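Local coordinates for protein L544 (Acanthamoeba polyphaga mimivirus, PDB 4AMQ) that probably acts as a nucleotidyl transferase, with bound manganese ions in its nucleotidyltransferase domain, at residues E76-D79 against T80-Y83; I158-D161 against L162-L165; N351-K354 against S355-Q359. All coordinates share one frame; numbering follows the deposited sequence.

Contact 1 (E76-D79 against T80-Y83); sequences EYDD and TNIY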
# COMPACT_ATOMS: atom_id res chain seq x y z
N GLU A 76 6.37 -15.22 -23.25
CA GLU A 76 7.62 -14.47 -23.36
C GLU A 76 8.55 -14.80 -22.19
O GLU A 76 9.74 -15.02 -22.39
CB GLU A 76 7.32 -12.97 -23.41
CG GLU A 76 8.50 -12.11 -23.81
CD GLU A 76 8.08 -10.74 -24.31
OE1 GLU A 76 6.90 -10.58 -24.68
OE2 GLU A 76 8.93 -9.82 -24.34
N TYR A 77 7.99 -14.84 -20.99
CA TYR A 77 8.74 -15.26 -19.80
C TYR A 77 8.00 -16.36 -19.05
O TYR A 77 6.77 -16.35 -18.96
CB TYR A 77 9.01 -14.07 -18.88
CG TYR A 77 10.04 -13.10 -19.41
CD1 TYR A 77 11.39 -13.40 -19.36
CD2 TYR A 77 9.66 -11.89 -19.97
CE1 TYR A 77 12.35 -12.53 -19.85
CE2 TYR A 77 10.61 -11.00 -20.47
CZ TYR A 77 11.94 -11.33 -20.40
OH TYR A 77 12.89 -10.45 -20.89
N ASP A 78 8.76 -17.30 -18.49
CA ASP A 78 8.18 -18.38 -17.70
C ASP A 78 9.10 -18.82 -16.56
O ASP A 78 10.06 -18.13 -16.22
CB ASP A 78 7.82 -19.58 -18.59
CG ASP A 78 9.00 -20.08 -19.42
OD1 ASP A 78 10.15 -19.69 -19.14
OD2 ASP A 78 8.77 -20.88 -20.36
N ASP A 79 8.79 -19.98 -15.99
CA ASP A 79 9.54 -20.53 -14.86
C ASP A 79 11.05 -20.50 -15.06
O ASP A 79 11.80 -20.21 -14.13
CB ASP A 79 9.13 -21.99 -14.63
CG ASP A 79 7.69 -22.13 -14.19
OD1 ASP A 79 6.86 -21.27 -14.57
OD2 ASP A 79 7.38 -23.11 -13.48
N THR A 80 11.49 -20.79 -16.28
CA THR A 80 12.90 -21.08 -16.53
C THR A 80 13.77 -19.85 -16.74
O THR A 80 15.00 -19.95 -16.73
CB THR A 80 13.07 -22.02 -17.74
OG1 THR A 80 12.60 -21.37 -18.93
CG2 THR A 80 12.28 -23.31 -17.53
N ASN A 81 13.16 -18.69 -16.93
CA ASN A 81 13.93 -17.48 -17.23
C ASN A 81 13.43 -16.21 -16.54
O ASN A 81 13.99 -15.13 -16.76
CB ASN A 81 13.98 -17.26 -18.74
CG ASN A 81 12.60 -17.10 -19.35
OD1 ASN A 81 11.60 -17.05 -18.64
ND2 ASN A 81 12.55 -17.02 -20.68
N ILE A 82 12.39 -16.32 -15.72
CA ILE A 82 11.82 -15.14 -15.07
C ILE A 82 12.76 -14.59 -14.00
O ILE A 82 12.82 -13.38 -13.78
CB ILE A 82 10.44 -15.43 -14.45
CG1 ILE A 82 9.78 -14.14 -13.96
CG2 ILE A 82 10.56 -16.42 -13.30
CD1 ILE A 82 9.55 -13.11 -15.06
N TYR A 83 13.51 -15.48 -13.35
CA TYR A 83 14.44 -15.07 -12.31
C TYR A 83 15.52 -14.16 -12.88
O TYR A 83 15.77 -13.08 -12.34
CB TYR A 83 15.07 -16.29 -11.64
CG TYR A 83 16.23 -15.95 -10.73
CD1 TYR A 83 16.03 -15.22 -9.57
CD2 TYR A 83 17.52 -16.37 -11.03
CE1 TYR A 83 17.08 -14.91 -8.73
CE2 TYR A 83 18.58 -16.06 -10.19
CZ TYR A 83 18.35 -15.33 -9.04
OH TYR A 83 19.40 -15.02 -8.21
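Asp78 and Thr80 meet through polar groups where this loop turns toward helix 82-93. Asp78 OD1 accepts from Thr80 OG1 at 3.0 Å, on the syn side of the carboxylate but 35° out of its plane. A weak bond from Thr80 N reaches the same oxygen, Asp78 OD1, at 3.3 Å. Asp78 holds CG between its backbone N and carbonyl carbon (chi1 55°), which brings OD1 within reach of Thr80 N and OG1.

The backbone bonds gather on one carbonyl. Asp78 O takes Asn81 N at 3.2 Å and Ile82 N at 3.0 Å. Ile82 N comes nearly in line with the C=O bond. Asn81 N lies well above the carbonyl plane.

Apolar contact is sparse. Tyr77 CB touches Ile82 CD1 at 4.0 Å, and Ile82 also packs on Val191 of helix 187-192. Asp79 is buried, and its OD2 forms salt bridges with Lys219 and Lys192.

The Asp78 bonds form an Asx turn, though its backbone bond is weak, over a beta turn closed by Asn81 N. Asn81 takes the N-cap position of helix 82-93. The arrangement is a compact turn leading from strand 66-72 into that helix.

Contact 2 (I158-D161 against L162-L165); sequences IIWD and LYKL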
# COMPACT_ATOMS: atom_id res chain seq x y z
N ILE A 158 -0.85 -9.07 11.49
CA ILE A 158 0.45 -9.24 12.12
C ILE A 158 1.34 -10.22 11.37
O ILE A 158 2.55 -10.00 11.24
CB ILE A 158 0.31 -9.74 13.57
CG1 ILE A 158 0.09 -8.56 14.51
CG2 ILE A 158 1.53 -10.52 14.01
CD1 ILE A 158 0.30 -8.92 15.96
N ILE A 159 0.74 -11.29 10.87
CA ILE A 159 1.49 -12.40 10.30
C ILE A 159 1.47 -12.42 8.78
O ILE A 159 2.01 -13.33 8.15
CB ILE A 159 0.93 -13.74 10.81
CG1 ILE A 159 -0.42 -14.03 10.15
CG2 ILE A 159 0.80 -13.71 12.32
CD1 ILE A 159 -0.90 -15.45 10.33
N TRP A 160 0.84 -11.41 8.18
CA TRP A 160 0.75 -11.35 6.73
C TRP A 160 2.13 -11.26 6.09
O TRP A 160 2.43 -11.97 5.13
CB TRP A 160 -0.12 -10.16 6.30
CG TRP A 160 -0.34 -10.08 4.82
CD1 TRP A 160 -0.06 -9.02 4.00
CD2 TRP A 160 -0.88 -11.11 3.97
NE1 TRP A 160 -0.40 -9.32 2.70
CE2 TRP A 160 -0.90 -10.60 2.66
CE3 TRP A 160 -1.34 -12.41 4.20
CZ2 TRP A 160 -1.37 -11.34 1.57
CZ3 TRP A 160 -1.81 -13.14 3.12
CH2 TRP A 160 -1.82 -12.61 1.83
N ASP A 161 2.98 -10.40 6.64
CA ASP A 161 4.33 -10.22 6.12
C ASP A 161 5.17 -11.48 6.32
O ASP A 161 6.18 -11.68 5.65
CB ASP A 161 5.01 -9.03 6.80
CG ASP A 161 4.29 -7.72 6.54
OD1 ASP A 161 3.72 -7.57 5.43
OD2 ASP A 161 4.28 -6.85 7.43
N LEU A 162 4.73 -12.33 7.24
CA LEU A 162 5.43 -13.57 7.54
C LEU A 162 4.91 -14.74 6.70
O LEU A 162 5.67 -15.63 6.33
CB LEU A 162 5.32 -13.89 9.03
CG LEU A 162 6.04 -12.90 9.95
CD1 LEU A 162 5.54 -13.00 11.38
CD2 LEU A 162 7.54 -13.12 9.88
N TYR A 163 3.62 -14.72 6.39
CA TYR A 163 3.04 -15.73 5.51
C TYR A 163 3.48 -15.52 4.07
O TYR A 163 3.93 -16.45 3.41
CB TYR A 163 1.51 -15.74 5.61
CG TYR A 163 0.84 -16.69 4.65
CD1 TYR A 163 1.31 -17.98 4.49
CD2 TYR A 163 -0.27 -16.29 3.91
CE1 TYR A 163 0.70 -18.86 3.61
CE2 TYR A 163 -0.88 -17.16 3.03
CZ TYR A 163 -0.39 -18.44 2.88
OH TYR A 163 -1.00 -19.32 2.00
N LYS A 164 3.35 -14.29 3.58
CA LYS A 164 3.79 -13.95 2.23
C LYS A 164 5.27 -13.58 2.23
O LYS A 164 5.69 -12.68 2.95
CB LYS A 164 2.97 -12.79 1.67
CG LYS A 164 1.47 -13.03 1.69
CD LYS A 164 1.08 -14.23 0.84
CE LYS A 164 1.23 -13.94 -0.64
NZ LYS A 164 0.77 -15.08 -1.48
N LEU A 165 6.05 -14.27 1.40
CA LEU A 165 7.49 -14.02 1.34
C LEU A 165 7.82 -12.74 0.58
O LEU A 165 7.63 -12.65 -0.63
CB LEU A 165 8.21 -15.21 0.70
CG LEU A 165 8.17 -16.53 1.49
CD1 LEU A 165 8.91 -17.62 0.74
CD2 LEU A 165 8.76 -16.34 2.88
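Lys164 lays its aliphatic chain over one face of the Trp160 indole. Lys164 CG sits 3.3 Å from the centroid of the Trp160 six-membered ring and 13° off the ring normal, a close CH-pi contact. The two side chains run alongside each other and point the same way. Lys164 is bent at chi2 and chi3, and its CD also stays near the ring, 3.5 Å from Trp160 CH2. With CG anti to the backbone N (chi1 -176°), the Trp160 indole lies alongside Lys164. The Trp160 side chain is about 12 Å from a bound manganese ion.

Tyr163 meets the same indole differently. Trp160 CZ3 comes to the edge of the tyrosine ring, near its plane, 3.6 Å from Tyr163 CD2. The ring planes are 56° apart, an oblique pairing.

Backbone bonds join the same residues. Tyr163 N binds Ile159 O at 2.8 Å, and Lys164 N binds Trp160 O at 2.9 Å. Lys164 is the first residue to leave helical angles, yet its N still closes the last turn. Beyond it, Leu165 bonds through its backbone to Cys106 and Gly107 of strand 99-108.

This is a helix C-terminus passing directly into an edge strand of the mixed sheet in the nucleotidyltransferase domain.

Contact 3 (N351-K354 against S355-Q359); sequences NINK and SVNKQ
Asn353 and Asn357 stand one turn apart within helix 334-368 and share a water. The water donates to Asn353 OD1 at 2.8 Å and accepts from Asn357 ND2 at 3.2 Å. Their backbones are joined too, with Asn357 N bonded to Asn353 O at 3.0 Å. Asn357 CG lies beside its own backbone N (chi1 -74°), which carries the amide back over the preceding turn. Its ND2 comes close to Asn353 O, but the angle is poor for a bond.

The same repeat joins Ser355 N to Asn351 O, Val356 N to Ile352 O and Lys358 N to Lys354 O. Lys354 and Lys358 are exposed. Val356 presses one branch onto this ladder: its CG1 is 3.4 Å from Asn353 O and 3.5 Å from Ile352 O.

Further out, the three asparagines and Ser355 have partners of their own. Asn353 ND2 donates to Tyr349 O, one turn earlier, while Asn357 OD1 accepts from Tyr245 N. Ser355 OG, with Ser355 buried, bonds to Asn315 O, and Asn351 OD1 takes Asp318 N. Ile352 packs on Leu280 and Val356 on Tyr276, both in helix 274-292.

The chemistry is mixed. Ile352 and Val356 give the apolar part of the face toward helix 274-292, which Asn353 and Ser355 also touch. The bridging water links two side-chain amides. The asparagines and the serine use their amides and hydroxyl to bond backbone groups, and through Asn351, Ser355 and Asn357 these bonds tie the helix to neighbouring loops.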
# COMPACT_ATOMS: atom_id res chain seq x y z
N ASN A 351 -4.67 11.81 13.18
CA ASN A 351 -5.41 13.06 13.12
C ASN A 351 -6.15 13.22 11.79
O ASN A 351 -7.31 13.64 11.77
CB ASN A 351 -4.47 14.24 13.36
CG ASN A 351 -5.22 15.52 13.69
OD1 ASN A 351 -5.06 16.53 13.02
ND2 ASN A 351 -6.04 15.47 14.73
N ILE A 352 -5.48 12.87 10.69
CA ILE A 352 -6.10 12.99 9.37
C ILE A 352 -7.29 12.05 9.24
O ILE A 352 -8.33 12.43 8.72
CB ILE A 352 -5.09 12.72 8.25
CG1 ILE A 352 -4.00 13.79 8.24
CG2 ILE A 352 -5.79 12.68 6.90
CD1 ILE A 352 -2.88 13.52 7.27
N ASN A 353 -7.13 10.83 9.73
CA ASN A 353 -8.22 9.87 9.75
C ASN A 353 -9.41 10.40 10.52
O ASN A 353 -10.54 10.38 10.04
CB ASN A 353 -7.76 8.55 10.35
CG ASN A 353 -7.15 7.63 9.32
OD1 ASN A 353 -7.87 7.01 8.53
ND2 ASN A 353 -5.83 7.53 9.32
N LYS A 354 -9.15 10.87 11.74
CA LYS A 354 -10.21 11.41 12.58
C LYS A 354 -10.97 12.50 11.84
O LYS A 354 -12.20 12.50 11.81
CB LYS A 354 -9.61 11.96 13.88
CG LYS A 354 -10.64 12.54 14.84
CD LYS A 354 -9.98 13.04 16.11
CE LYS A 354 -9.19 11.93 16.78
NZ LYS A 354 -10.03 10.73 17.03
N SER A 355 -10.22 13.42 11.24
CA SER A 355 -10.83 14.56 10.56
C SER A 355 -11.69 14.16 9.36
O SER A 355 -12.83 14.59 9.23
CB SER A 355 -9.76 15.56 10.12
OG SER A 355 -10.34 16.69 9.50
N VAL A 356 -11.15 13.33 8.47
CA VAL A 356 -11.86 12.96 7.26
C VAL A 356 -13.11 12.13 7.57
O VAL A 356 -14.14 12.28 6.93
CB VAL A 356 -10.96 12.23 6.24
CG1 VAL A 356 -10.70 10.79 6.66
CG2 VAL A 356 -11.58 12.28 4.85
N ASN A 357 -13.00 11.27 8.58
CA ASN A 357 -14.14 10.48 9.03
C ASN A 357 -15.27 11.36 9.56
O ASN A 357 -16.45 11.10 9.30
CB ASN A 357 -13.70 9.47 10.09
CG ASN A 357 -12.92 8.31 9.49
OD1 ASN A 357 -13.19 7.88 8.37
ND2 ASN A 357 -11.95 7.81 10.24
N LYS A 358 -14.90 12.40 10.30
CA LYS A 358 -15.87 13.33 10.87
C LYS A 358 -16.61 14.08 9.77
O LYS A 358 -17.84 14.19 9.80
CB LYS A 358 -15.18 14.33 11.79
CG LYS A 358 -16.13 15.30 12.48
CD LYS A 358 -15.40 16.55 12.96
CE LYS A 358 -16.30 17.39 13.86
NZ LYS A 358 -17.63 17.64 13.25
N GLN A 359 -15.86 14.59 8.80
CA GLN A 359 -16.45 15.35 7.70
C GLN A 359 -17.20 14.45 6.73
O GLN A 359 -17.89 14.94 5.83
CB GLN A 359 -15.36 16.11 6.93
CG GLN A 359 -14.59 17.13 7.76
CD GLN A 359 -13.47 17.77 6.98
OE1 GLN A 359 -13.71 18.51 6.02
NE2 GLN A 359 -12.24 17.48 7.37
O HOH W 1 -10.03 5.37 9.30

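Contacts 1 and 2 both lie in the nucleotidyltransferase domain, with centres 25 Å apart; contact 3 belongs to the helical domain. Contacts 1 and 3 lie on opposite sides of the chain's centre, their centres 46 Å apart. Contact 2 is a surface contact; contacts 1 and 3 are partly buried. None shares a helix or strand with another. Contact 1 starts a helix and relies on a carboxylate and a doubly used carbonyl. Contact 2 ends one and is dominated by a lysine chain over an indole and an oblique aromatic pair. Contact 3 sits within a continuous helix, where regular backbone bonds are supplemented by amides, a hydroxyl and water.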